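Local coordinates for hypothetical protein (Bacteroides ovatus, PDB 4EPS) that probably serves as a subunit of the fimbrial tip, part of the surface filaments that mediate cell adhesion and biofilm formation, at residues Val164-Thr169 with Phe255-Gly260; Thr169-Thr174 with Thr185-Met190; Val264-Gln269 with Gly278-Gly283; Tyr274-Ser279 with Asn292-Val297; Val300-Pro305 with Asn330-Leu335. All blocks are in the same frame, centred on the assembly; numbering follows the deposited sequence.

Interaction 1 of 5, residues Val164-Thr169 with Phe255-Gly260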
# COMPACT_ATOMS: atom_id res chain seq x y z
N VAL A 164 30.39 -0.81 11.06
CA VAL A 164 29.93 -0.64 9.67
C VAL A 164 28.45 -1.02 9.59
O VAL A 164 28.08 -2.13 9.97
CB VAL A 164 30.77 -1.44 8.62
CG1 VAL A 164 30.33 -1.08 7.19
CG2 VAL A 164 32.27 -1.23 8.81
N LYS A 165 27.62 -0.11 9.05
CA LYS A 165 26.20 -0.37 8.81
C LYS A 165 25.96 -0.37 7.29
O LYS A 165 25.93 0.70 6.67
CB LYS A 165 25.33 0.71 9.51
CG LYS A 165 23.83 0.45 9.41
CD LYS A 165 23.43 -0.71 10.29
CE LYS A 165 21.93 -0.86 10.34
NZ LYS A 165 21.59 -2.15 10.97
N LEU A 166 25.81 -1.56 6.70
CA LEU A 166 25.56 -1.64 5.26
C LEU A 166 24.06 -1.34 4.96
O LEU A 166 23.24 -1.40 5.88
CB LEU A 166 25.97 -3.01 4.70
CG LEU A 166 27.47 -3.37 4.82
CD1 LEU A 166 27.70 -4.79 4.29
CD2 LEU A 166 28.35 -2.35 4.09
N PRO A 167 23.68 -0.99 3.72
CA PRO A 167 22.26 -0.74 3.46
C PRO A 167 21.42 -2.02 3.64
O PRO A 167 21.88 -3.14 3.39
CB PRO A 167 22.22 -0.29 1.99
CG PRO A 167 23.50 -0.72 1.40
CD PRO A 167 24.51 -0.81 2.50
N SER A 168 20.22 -1.85 4.18
CA SER A 168 19.28 -2.96 4.37
C SER A 168 17.87 -2.41 4.18
O SER A 168 17.67 -1.20 4.31
CB SER A 168 19.44 -3.64 5.73
OG SER A 168 19.21 -2.76 6.82
N THR A 169 16.92 -3.27 3.81
CA THR A 169 15.56 -2.80 3.55
C THR A 169 14.53 -3.70 4.20
O THR A 169 14.43 -4.87 3.86
CB THR A 169 15.30 -2.74 2.03
OG1 THR A 169 16.28 -1.93 1.42
CG2 THR A 169 13.87 -2.17 1.70
N PHE A 255 30.31 3.88 10.42
CA PHE A 255 30.23 4.23 9.00
C PHE A 255 28.88 3.73 8.48
O PHE A 255 28.66 2.52 8.46
CB PHE A 255 31.36 3.57 8.21
CG PHE A 255 32.74 4.05 8.59
CD1 PHE A 255 33.31 5.16 7.96
CD2 PHE A 255 33.49 3.38 9.56
CE1 PHE A 255 34.60 5.58 8.28
CE2 PHE A 255 34.79 3.80 9.87
CZ PHE A 255 35.34 4.90 9.23
N VAL A 256 27.99 4.65 8.10
CA VAL A 256 26.66 4.29 7.55
C VAL A 256 26.80 4.32 6.02
O VAL A 256 27.07 5.36 5.44
CB VAL A 256 25.53 5.20 8.08
CG1 VAL A 256 24.18 4.85 7.43
CG2 VAL A 256 25.43 5.10 9.61
N VAL A 257 26.67 3.15 5.39
CA VAL A 257 26.89 3.03 3.95
C VAL A 257 25.56 3.12 3.21
O VAL A 257 24.63 2.38 3.50
CB VAL A 257 27.64 1.70 3.62
CG1 VAL A 257 27.85 1.54 2.11
CG2 VAL A 257 28.98 1.63 4.38
N ASP A 258 25.50 4.02 2.23
CA ASP A 258 24.34 4.23 1.35
C ASP A 258 22.98 4.24 2.12
O ASP A 258 22.03 3.56 1.74
CB ASP A 258 24.32 3.16 0.22
CG ASP A 258 23.33 3.49 -0.91
OD1 ASP A 258 23.09 4.69 -1.18
OD2 ASP A 258 22.75 2.54 -1.48
N GLY A 259 22.91 5.03 3.19
CA GLY A 259 21.67 5.22 3.95
C GLY A 259 21.35 4.22 5.03
O GLY A 259 20.44 4.47 5.83
N GLY A 260 22.09 3.12 5.10
CA GLY A 260 21.87 2.11 6.12
C GLY A 260 20.47 1.51 6.03
O GLY A 260 19.98 1.23 4.94
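A parallel strand pair of the fimbrillin-like domain ends here, where Val164 and Lys165 lie beside Phe255 and Val256. Lys165 uses both backbone groups: its N gives a nearly straight bond to Phe255 O at 2.9 Å, and its O receives Val257 N at 2.9 Å. On the side-chain level Val257 is the hub. Its CG2 lies against Leu166 CD2 at 4.0 Å, the two chains pointing the same way, while CG1, placed anti to the backbone N (chi1 178°), reaches Pro167 CD. A beta-branched residue suits this spot because its two methyls serve two neighbours, and Tyr234 packs on the same cluster. From Val257 to Gly260 the chain makes a type I' beta turn, which brings Gly260 next to Pro167. Having no N-H, Pro167 fits the point where regular pairing stops; its CD rests 3.3 Å from Val257 O, and its CA makes a C-H...O contact with Gly260 O. Ser168 N meets that same oxygen at 3.2 Å from above the carbonyl plane. Gly260 has positive phi (61°), and a beta carbon there would collide with Val256 CG1. The amino end of Lys165 leads away to Asp216 O.

Interaction 2 of 5, residues Thr169-Thr174 with Thr185-Met190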
# COMPACT_ATOMS: atom_id res chain seq x y z
N THR A 169 16.92 -3.27 3.81
CA THR A 169 15.56 -2.80 3.55
C THR A 169 14.53 -3.70 4.20
O THR A 169 14.43 -4.87 3.86
CB THR A 169 15.30 -2.74 2.03
OG1 THR A 169 16.28 -1.93 1.42
CG2 THR A 169 13.87 -2.17 1.70
N ARG A 170 13.77 -3.14 5.13
CA ARG A 170 12.66 -3.89 5.68
C ARG A 170 11.50 -3.82 4.67
O ARG A 170 11.19 -2.73 4.17
CB ARG A 170 12.24 -3.34 7.05
CG ARG A 170 10.91 -3.95 7.51
CD ARG A 170 10.38 -3.29 8.73
NE ARG A 170 9.23 -4.03 9.24
CZ ARG A 170 8.49 -3.63 10.27
NH1 ARG A 170 8.76 -2.48 10.88
NH2 ARG A 170 7.47 -4.37 10.69
N TYR A 171 10.90 -4.96 4.36
CA TYR A 171 9.70 -5.01 3.52
C TYR A 171 8.50 -5.24 4.40
O TYR A 171 8.47 -6.21 5.16
CB TYR A 171 9.78 -6.13 2.46
CG TYR A 171 10.64 -5.78 1.28
CD1 TYR A 171 12.03 -5.85 1.36
CD2 TYR A 171 10.08 -5.37 0.07
CE1 TYR A 171 12.84 -5.50 0.29
CE2 TYR A 171 10.88 -5.02 -1.02
CZ TYR A 171 12.26 -5.11 -0.90
OH TYR A 171 13.09 -4.76 -1.94
N ILE A 172 7.53 -4.35 4.35
CA ILE A 172 6.23 -4.58 5.00
C ILE A 172 5.36 -5.11 3.85
O ILE A 172 4.92 -4.34 3.00
CB ILE A 172 5.68 -3.30 5.67
CG1 ILE A 172 6.63 -2.83 6.83
CG2 ILE A 172 4.23 -3.52 6.17
CD1 ILE A 172 6.54 -1.32 7.15
N PHE A 173 5.18 -6.42 3.79
CA PHE A 173 4.37 -7.03 2.73
C PHE A 173 2.91 -6.86 3.03
O PHE A 173 2.47 -7.09 4.17
CB PHE A 173 4.72 -8.51 2.56
CG PHE A 173 6.11 -8.72 2.01
CD1 PHE A 173 6.50 -8.13 0.81
CD2 PHE A 173 7.02 -9.54 2.68
CE1 PHE A 173 7.77 -8.35 0.29
CE2 PHE A 173 8.28 -9.79 2.14
CZ PHE A 173 8.64 -9.20 0.95
N THR A 174 2.14 -6.41 2.02
CA THR A 174 0.72 -6.14 2.17
C THR A 174 -0.11 -6.85 1.11
O THR A 174 0.44 -7.38 0.15
CB THR A 174 0.43 -4.62 2.06
OG1 THR A 174 0.62 -4.21 0.69
CG2 THR A 174 1.26 -3.76 3.04
N THR A 185 8.45 -11.31 13.04
CA THR A 185 9.51 -10.32 13.19
C THR A 185 9.68 -9.57 11.87
O THR A 185 9.24 -10.10 10.84
CB THR A 185 10.81 -11.10 13.62
OG1 THR A 185 11.77 -10.22 14.20
CG2 THR A 185 11.46 -11.87 12.49
N PRO A 186 10.35 -8.39 11.83
CA PRO A 186 10.50 -7.70 10.54
C PRO A 186 11.22 -8.54 9.49
O PRO A 186 12.14 -9.32 9.79
CB PRO A 186 11.32 -6.45 10.91
CG PRO A 186 10.94 -6.17 12.33
CD PRO A 186 10.88 -7.56 12.94
N TYR A 187 10.74 -8.42 8.26
CA TYR A 187 11.36 -9.07 7.10
C TYR A 187 12.36 -8.09 6.56
O TYR A 187 11.96 -7.01 6.15
CB TYR A 187 10.28 -9.40 6.04
CG TYR A 187 10.87 -10.04 4.80
CD1 TYR A 187 11.41 -9.27 3.78
CD2 TYR A 187 10.90 -11.43 4.67
CE1 TYR A 187 11.96 -9.86 2.64
CE2 TYR A 187 11.46 -12.04 3.54
CZ TYR A 187 11.99 -11.25 2.53
OH TYR A 187 12.54 -11.85 1.43
N VAL A 188 13.67 -8.44 6.54
CA VAL A 188 14.69 -7.48 6.12
C VAL A 188 15.62 -8.06 5.08
O VAL A 188 16.25 -9.08 5.31
CB VAL A 188 15.52 -6.95 7.35
CG1 VAL A 188 16.52 -5.87 6.91
CG2 VAL A 188 14.61 -6.42 8.46
N ALA A 189 15.71 -7.38 3.95
CA ALA A 189 16.65 -7.71 2.87
C ALA A 189 18.02 -7.12 3.27
O ALA A 189 18.09 -5.93 3.53
CB ALA A 189 16.17 -7.10 1.55
N MSE A 190 19.05 -7.94 3.37
CA MSE A 190 20.38 -7.49 3.81
C MSE A 190 21.42 -7.77 2.75
O MSE A 190 21.26 -8.71 1.96
CB MSE A 190 20.74 -8.20 5.12
CG MSE A 190 19.89 -7.71 6.28
SE MSE A 190 20.13 -8.78 7.82
CE MSE A 190 18.94 -10.40 7.35
O HOH W 1 8.63 -6.55 7.87
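Phe173 turns the edge of its ring onto the face of Tyr187, its CE2 standing over the ring centre and 3.6 Å from Tyr187 CD1. The ring planes meet at 58°, an edge-to-face pair. Tyr171 adds its CB, 3.8 Å from Tyr187 CD1, and its ring edge takes the methyl of Ala189, a residue small enough to fit there. Next come the backbone bonds that set this antiparallel register, Thr169 N to Ala189 O and Ala189 N to Thr169 O at 2.8 Å; Tyr171 N to Tyr187 O is a further bond. On the other face of the strands Arg170 runs out fully extended, with CG anti to the backbone N (chi1 169°), which lays its guanidinium against Pro186; Pro186 CB lies 3.6 Å from Arg170 NE, and Ile172 flanks the opposite face. One water, in the guanidinium plane, accepts from Arg170 NE and from Tyr187 N at 2.8 Å and donates to Tyr171 O, linking both segments and the arginine through one oxygen. Further out, Tyr187 OH bonds to Gly278 O and Tyr274 OH, and His333 packs edge-to-face with the rings of Tyr187 and Phe173. A leucine at Tyr187 would probably leave Gly278 O without this partner and Phe173 without a flat face to lean on. The tyrosine thus combines an apolar face inside with a hydroxyl that ties the strand to the neighbouring sheet.

Interaction 3 of 5, residues Val264-Gln269 with Gly278-Gly283. With SO4 (sulfate ion), chain F; SO4 (sulfate ion), chain B.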
# COMPACT_ATOMS: atom_id res chain seq x y z
N VAL A 264 10.26 -0.16 3.41
CA VAL A 264 9.37 0.01 2.27
C VAL A 264 8.11 -0.85 2.46
O VAL A 264 8.10 -1.78 3.25
CB VAL A 264 10.03 -0.31 0.88
CG1 VAL A 264 11.28 0.54 0.61
CG2 VAL A 264 10.33 -1.81 0.73
N THR A 265 7.09 -0.55 1.68
CA THR A 265 5.89 -1.40 1.68
C THR A 265 5.77 -2.01 0.29
O THR A 265 6.17 -1.41 -0.70
CB THR A 265 4.60 -0.68 2.10
OG1 THR A 265 4.33 0.39 1.20
CG2 THR A 265 4.61 -0.23 3.55
N HIS A 266 5.21 -3.22 0.23
CA HIS A 266 5.11 -3.88 -1.06
C HIS A 266 3.92 -4.82 -1.10
O HIS A 266 3.79 -5.70 -0.25
CB HIS A 266 6.41 -4.66 -1.39
CG HIS A 266 6.34 -5.41 -2.69
ND1 HIS A 266 6.43 -4.74 -3.92
CD2 HIS A 266 6.12 -6.73 -2.93
CE1 HIS A 266 6.27 -5.68 -4.86
NE2 HIS A 266 6.07 -6.89 -4.31
N HIS A 267 3.09 -4.68 -2.13
CA HIS A 267 1.97 -5.61 -2.38
C HIS A 267 2.56 -6.93 -2.90
O HIS A 267 2.98 -7.01 -4.06
CB HIS A 267 0.96 -5.04 -3.38
CG HIS A 267 -0.17 -6.00 -3.73
ND1 HIS A 267 -0.93 -5.82 -4.86
CD2 HIS A 267 -0.64 -7.08 -3.05
CE1 HIS A 267 -1.83 -6.81 -4.87
NE2 HIS A 267 -1.69 -7.60 -3.80
N LEU A 268 2.63 -7.94 -2.02
CA LEU A 268 3.27 -9.21 -2.38
C LEU A 268 2.32 -10.06 -3.25
O LEU A 268 1.21 -10.38 -2.84
CB LEU A 268 3.70 -9.98 -1.09
CG LEU A 268 4.47 -11.31 -1.27
CD1 LEU A 268 5.83 -11.08 -2.03
CD2 LEU A 268 4.75 -11.95 0.10
N GLN A 269 2.76 -10.43 -4.44
CA GLN A 269 1.93 -11.21 -5.36
C GLN A 269 2.67 -12.35 -6.00
O GLN A 269 3.87 -12.27 -6.23
CB GLN A 269 1.41 -10.30 -6.50
CG GLN A 269 0.48 -9.17 -6.00
CD GLN A 269 -0.06 -8.40 -7.16
OE1 GLN A 269 0.62 -7.54 -7.75
NE2 GLN A 269 -1.26 -8.72 -7.53
N GLY A 278 17.03 -11.28 -0.65
CA GLY A 278 15.69 -11.39 -0.10
C GLY A 278 14.78 -10.28 -0.58
O GLY A 278 13.61 -10.23 -0.19
N SER A 279 15.29 -9.37 -1.42
CA SER A 279 14.45 -8.28 -1.94
C SER A 279 13.46 -8.83 -2.96
O SER A 279 13.67 -9.91 -3.52
CB SER A 279 15.30 -7.14 -2.53
OG SER A 279 16.02 -7.56 -3.66
N VAL A 280 12.36 -8.09 -3.18
CA VAL A 280 11.27 -8.50 -4.06
C VAL A 280 10.96 -7.36 -5.00
O VAL A 280 10.83 -6.21 -4.56
CB VAL A 280 10.03 -8.89 -3.20
CG1 VAL A 280 8.86 -9.35 -4.07
CG2 VAL A 280 10.38 -9.97 -2.15
N VAL A 281 10.75 -7.67 -6.27
CA VAL A 281 10.41 -6.68 -7.29
C VAL A 281 9.05 -7.05 -7.86
O VAL A 281 8.79 -8.22 -8.14
CB VAL A 281 11.50 -6.58 -8.40
CG1 VAL A 281 11.01 -5.74 -9.58
CG2 VAL A 281 12.80 -5.99 -7.84
N SER A 282 8.20 -6.05 -8.09
CA SER A 282 6.87 -6.28 -8.69
C SER A 282 6.93 -7.14 -9.96
O SER A 282 7.74 -6.85 -10.86
CB SER A 282 6.23 -4.94 -9.05
OG SER A 282 5.04 -5.14 -9.80
N GLY A 283 6.05 -8.13 -10.05
CA GLY A 283 5.92 -8.97 -11.24
C GLY A 283 5.47 -8.16 -12.45
O GLY A 283 5.54 -8.66 -13.57
S SO4 F . -4.69 -9.55 -3.24
O1 SO4 F . -3.87 -9.42 -4.44
O2 SO4 F . -5.97 -8.92 -3.51
O3 SO4 F . -4.89 -10.97 -2.98
O4 SO4 F . -4.12 -8.90 -2.12
S SO4 B . 2.93 -2.10 -10.52
O1 SO4 B . 1.97 -3.19 -10.45
O2 SO4 B . 4.23 -2.63 -10.14
O3 SO4 B . 2.99 -1.63 -11.89
O4 SO4 B . 2.62 -1.04 -9.62
O HOH W 2 2.40 -5.89 -9.43
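With CG of His266 anti to the backbone N (chi1 178°) and CG1 of Val280 likewise (chi1 -179°), the imidazole and the methyl are thrown toward each other, and His266 NE2 comes 3.7 Å from Val280 CG1. The two side chains cross at about a right angle. At the neighbouring corner of the ring, His266 CE1 lies 3.8 Å from Ser282 N, while Leu268 CD1 approaches Val280 CG1 from another side at 4.0 Å. No direct hydrogen bond joins the segments. Both imidazole nitrogens nevertheless have acidic partners, NE2 with Asp272 and ND1 with Glu177 of the second subunit, a setting that may favour the doubly protonated ring. Polar links run through water and sulfate, the ions probably from the crystallisation liquor: a water near Gln269 OE1 donates to Ser282 OG at 2.8 Å, and Ser282 OG also donates to O2 of one sulfate at 2.7 Å. The other sulfate meets His267 at the ring edge, His267 NE2 donating to O1 at 2.9 Å and more weakly to O4. Gln269 CG lies over the His267 face, 3.4 Å above the plane. His267 ND1 is hydrogen-bonded to ND1 of His267 of the second subunit. Strand 261-267, which pairs with strand 148-174, thus packs by side chains on edge strand 280-281 of the six-stranded antiparallel sheet, beside the two-subunit interface.

Interaction 4 of 5, residues Tyr274-Ser279 with Asn292-Val297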
# COMPACT_ATOMS: atom_id res chain seq x y z
N TYR A 274 12.17 -12.52 -7.10
CA TYR A 274 12.83 -12.73 -5.81
C TYR A 274 14.34 -12.77 -5.98
O TYR A 274 14.86 -13.44 -6.88
CB TYR A 274 12.33 -14.06 -5.17
CG TYR A 274 12.63 -14.11 -3.68
CD1 TYR A 274 11.82 -13.45 -2.77
CD2 TYR A 274 13.74 -14.80 -3.20
CE1 TYR A 274 12.08 -13.50 -1.40
CE2 TYR A 274 14.01 -14.86 -1.83
CZ TYR A 274 13.18 -14.20 -0.94
OH TYR A 274 13.46 -14.23 0.40
N TYR A 275 15.05 -12.02 -5.13
CA TYR A 275 16.50 -11.84 -5.28
C TYR A 275 17.33 -12.46 -4.14
O TYR A 275 16.81 -12.76 -3.08
CB TYR A 275 16.81 -10.32 -5.42
CG TYR A 275 16.33 -9.82 -6.76
CD1 TYR A 275 15.00 -9.45 -6.96
CD2 TYR A 275 17.19 -9.78 -7.87
CE1 TYR A 275 14.52 -9.12 -8.23
CE2 TYR A 275 16.73 -9.41 -9.13
CZ TYR A 275 15.39 -9.08 -9.31
OH TYR A 275 14.92 -8.74 -10.55
N ALA A 276 18.64 -12.66 -4.39
CA ALA A 276 19.60 -13.28 -3.47
C ALA A 276 19.67 -12.59 -2.09
O ALA A 276 19.96 -13.26 -1.10
CB ALA A 276 20.98 -13.31 -4.11
N ASP A 277 19.34 -11.29 -2.00
CA ASP A 277 19.39 -10.59 -0.71
C ASP A 277 18.02 -10.66 -0.00
O ASP A 277 17.87 -10.14 1.11
CB ASP A 277 19.83 -9.12 -0.93
CG ASP A 277 18.86 -8.27 -1.74
OD1 ASP A 277 17.98 -8.85 -2.44
OD2 ASP A 277 19.02 -7.03 -1.75
N GLY A 278 17.03 -11.28 -0.65
CA GLY A 278 15.69 -11.39 -0.10
C GLY A 278 14.78 -10.28 -0.58
O GLY A 278 13.61 -10.23 -0.19
N SER A 279 15.29 -9.37 -1.42
CA SER A 279 14.45 -8.28 -1.94
C SER A 279 13.46 -8.83 -2.96
O SER A 279 13.67 -9.91 -3.52
CB SER A 279 15.30 -7.14 -2.53
OG SER A 279 16.02 -7.56 -3.66
N ASN A 292 21.45 -11.46 -9.73
CA ASN A 292 21.07 -11.91 -8.40
C ASN A 292 19.58 -12.32 -8.29
O ASN A 292 19.12 -12.55 -7.17
CB ASN A 292 21.40 -10.86 -7.34
CG ASN A 292 22.90 -10.63 -7.20
OD1 ASN A 292 23.39 -9.52 -7.36
ND2 ASN A 292 23.65 -11.69 -7.01
N CYS A 293 18.85 -12.46 -9.42
CA CYS A 293 17.46 -12.96 -9.34
C CYS A 293 17.57 -14.48 -9.13
O CYS A 293 18.32 -15.14 -9.86
CB CYS A 293 16.65 -12.63 -10.59
SG CYS A 293 14.90 -13.14 -10.47
N ILE A 294 16.91 -15.00 -8.09
CA ILE A 294 17.05 -16.45 -7.79
C ILE A 294 15.75 -17.21 -7.99
O ILE A 294 15.75 -18.45 -8.01
CB ILE A 294 17.62 -16.69 -6.36
CG1 ILE A 294 16.66 -16.17 -5.27
CG2 ILE A 294 19.06 -16.07 -6.23
CD1 ILE A 294 17.00 -16.62 -3.82
N GLY A 295 14.64 -16.49 -8.12
CA GLY A 295 13.36 -17.18 -8.29
C GLY A 295 12.18 -16.25 -8.45
O GLY A 295 12.35 -15.03 -8.56
N ILE A 296 10.99 -16.85 -8.53
CA ILE A 296 9.71 -16.14 -8.67
C ILE A 296 8.81 -16.53 -7.49
O ILE A 296 8.68 -17.71 -7.16
CB ILE A 296 9.02 -16.54 -10.03
CG1 ILE A 296 9.93 -16.24 -11.28
CG2 ILE A 296 7.64 -15.89 -10.18
CD1 ILE A 296 10.41 -14.89 -11.45
N VAL A 297 8.12 -15.56 -6.92
CA VAL A 297 7.15 -15.85 -5.85
C VAL A 297 6.05 -16.68 -6.47
O VAL A 297 5.42 -16.24 -7.45
CB VAL A 297 6.61 -14.53 -5.23
CG1 VAL A 297 5.48 -14.81 -4.23
CG2 VAL A 297 7.75 -13.74 -4.56
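Tyr274 faces both Ile294 and Gly295, the classic beta bulge of an antiparallel strand pair in the six-stranded sheet. Its backbone hydrogen bonds define the motif. Tyr274 O takes Ile294 N in its carbonyl plane at 2.8 Å and Gly295 N in a weak bond, so one oxygen serves two donors, while Tyr274 N returns a bond to Gly295 O. The extra residue shifts the register by one, and Ala276 N then bonds to Asn292 O at 2.8 Å, almost in line with the carbonyl. Glycine suits position 295, whose backbone is nearly fully extended.

Apolar packing comes next. Ile294 carries CG1 in the crowded position between its backbone N and carbonyl carbon (chi1 64°), which sets CD1 against the edge of the Tyr274 ring, 3.8 Å from CD2. Its other branch, CG2, lies 4.0 Å from Ala276 CB, two small apolar groups in contact.

The sulfur contact belongs to Tyr275. Cys293 SG sits above the ring face, 4.5 Å from the centroid and toward the rim, and Cys293 CB touches Tyr275 CE2 at 3.5 Å. A serine in place of Tyr275 would probably strip Cys293 of this covering ring and leave Ala289 O without the tyrosine hydroxyl it now binds.

The last group is the bonds of the turn. A type I turn runs from Tyr275 to Gly278, and an Asx turn overlaps its end: Asp277 OD1 accepts Ser279 N from above the carboxylate plane and Ser279 OG on its syn lone pair, the latter at 2.6 Å.

Interaction 5 of 5, residues Val300-Pro305 with Asn330-Leu335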
# COMPACT_ATOMS: atom_id res chain seq x y z
N VAL A 300 1.52 -17.01 -1.99
CA VAL A 300 1.57 -15.95 -0.97
C VAL A 300 0.73 -16.38 0.24
O VAL A 300 -0.43 -16.75 0.07
CB VAL A 300 1.10 -14.58 -1.54
CG1 VAL A 300 1.05 -13.49 -0.43
CG2 VAL A 300 2.01 -14.13 -2.69
N GLY A 301 1.32 -16.31 1.42
CA GLY A 301 0.62 -16.68 2.65
C GLY A 301 1.54 -17.41 3.60
O GLY A 301 2.74 -17.57 3.32
N ASN A 302 1.00 -17.86 4.73
CA ASN A 302 1.80 -18.59 5.71
C ASN A 302 1.78 -20.07 5.27
O ASN A 302 0.69 -20.66 5.30
CB ASN A 302 1.22 -18.37 7.13
CG ASN A 302 2.02 -19.03 8.23
OD1 ASN A 302 2.65 -20.06 8.03
ND2 ASN A 302 1.97 -18.48 9.45
N PRO A 303 2.93 -20.69 4.90
CA PRO A 303 2.88 -22.08 4.39
C PRO A 303 3.10 -23.16 5.45
O PRO A 303 3.31 -24.33 5.09
CB PRO A 303 4.03 -22.10 3.38
CG PRO A 303 5.06 -21.16 4.00
CD PRO A 303 4.30 -20.13 4.81
N MSE A 304 3.09 -22.77 6.74
CA MSE A 304 3.29 -23.77 7.79
C MSE A 304 2.08 -24.70 7.84
O MSE A 304 0.94 -24.24 7.83
CB MSE A 304 3.55 -23.11 9.14
CG MSE A 304 4.97 -22.63 9.25
SE MSE A 304 5.12 -21.18 10.47
CE MSE A 304 6.86 -20.58 9.95
N PRO A 305 2.32 -26.04 7.85
CA PRO A 305 1.17 -26.97 7.83
C PRO A 305 0.27 -26.87 9.08
O PRO A 305 -0.94 -27.05 8.97
CB PRO A 305 1.83 -28.36 7.70
CG PRO A 305 3.21 -28.20 8.16
CD PRO A 305 3.61 -26.78 7.85
N ASN A 330 9.98 -17.40 11.13
CA ASN A 330 9.74 -16.11 10.50
C ASN A 330 9.29 -16.27 9.02
O ASN A 330 8.83 -15.30 8.42
CB ASN A 330 11.00 -15.23 10.62
CG ASN A 330 11.58 -15.19 12.04
OD1 ASN A 330 10.86 -15.16 13.05
ND2 ASN A 330 12.90 -15.14 12.15
N CYS A 331 9.37 -17.49 8.45
CA CYS A 331 8.98 -17.70 7.03
C CYS A 331 7.47 -17.91 6.86
O CYS A 331 7.00 -19.01 6.61
CB CYS A 331 9.81 -18.85 6.44
SG CYS A 331 11.58 -18.48 6.33
N VAL A 332 6.72 -16.82 7.01
CA VAL A 332 5.24 -16.82 7.00
C VAL A 332 4.69 -15.97 5.86
O VAL A 332 3.51 -15.64 5.88
CB VAL A 332 4.74 -16.28 8.39
CG1 VAL A 332 5.20 -17.20 9.53
CG2 VAL A 332 5.22 -14.83 8.63
N HIS A 333 5.53 -15.60 4.87
CA HIS A 333 5.11 -14.71 3.78
C HIS A 333 4.76 -15.45 2.49
O HIS A 333 3.88 -15.00 1.75
CB HIS A 333 6.20 -13.67 3.49
CG HIS A 333 6.62 -12.93 4.72
ND1 HIS A 333 7.73 -13.30 5.45
CD2 HIS A 333 6.00 -11.90 5.35
CE1 HIS A 333 7.79 -12.47 6.48
NE2 HIS A 333 6.76 -11.61 6.46
N GLY A 334 5.45 -16.54 2.20
CA GLY A 334 5.12 -17.26 0.99
C GLY A 334 6.19 -18.22 0.53
O GLY A 334 7.08 -18.60 1.30
N LEU A 335 6.06 -18.64 -0.73
CA LEU A 335 6.98 -19.60 -1.34
C LEU A 335 7.55 -18.99 -2.61
O LEU A 335 6.85 -18.24 -3.31
CB LEU A 335 6.22 -20.92 -1.69
CG LEU A 335 5.55 -21.67 -0.53
CD1 LEU A 335 4.76 -22.88 -1.05
CD2 LEU A 335 6.59 -22.17 0.49
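Val300 and Gly334 form an antiparallel non-hydrogen-bonded pair, and just beyond it Gly301 N donates to His333 O at 2.9 Å from above the carbonyl plane. Both glycines adopt positive phi, 141° at Gly301, which other residues tolerate poorly. At Gly334 the strand is bulged, His333 and Gly334 together facing the C-terminal Phe510. Asn302 then lies across Val332, its ND2 3.5 Å from Val332 CG1. Its CG is anti to the backbone N (chi1 -177°), and OD1 turns back to accept Met304 N in plane at 3.0 Å, an Asx turn leading into helix 305-308. Pro303 sets its ring between Cys331 and Leu335: CD lies 3.4 Å from Cys331 O, and CB slides past Leu335 CD2 at 3.9 Å, running in the opposite direction. A rigid, apolar proline suits this buried bend. Met304, present as selenomethionine, brings CE near Val332 CG1 in the conformer described, one of two modelled, so that contact is less certain. Leu324 covers Pro303 and Met304. Cys331 O is buried without any hydrogen-bond partner and has carbon neighbours such as Pro303 CD instead, an arrangement that probably costs some stability.

Along the chain, interaction 1 pairs strand 148-174 with strand 251-256 and so closes a long, strand-rich loop. Interaction 2 falls within that loop and closes a short one of ten residues, sharing Thr169 and adding strand 187-190 to the same long strand. Interaction 3 follows in series, opening on strand 261-267, which pairs with strand 148-174, and reaching edge strand 280-281. Interaction 4 starts on the segment where interaction 3 ends, the two sharing Gly278 and Ser279, and carries the six-stranded sheet on to strand 293-300. Interaction 5 leaves that strand, closing a loop that holds helices 305-308 and 323-327. Through Tyr187 and His333, interaction 2 touches interactions 3, 4 and 5, joining the fimbrillin-like part to the C-terminal sheet.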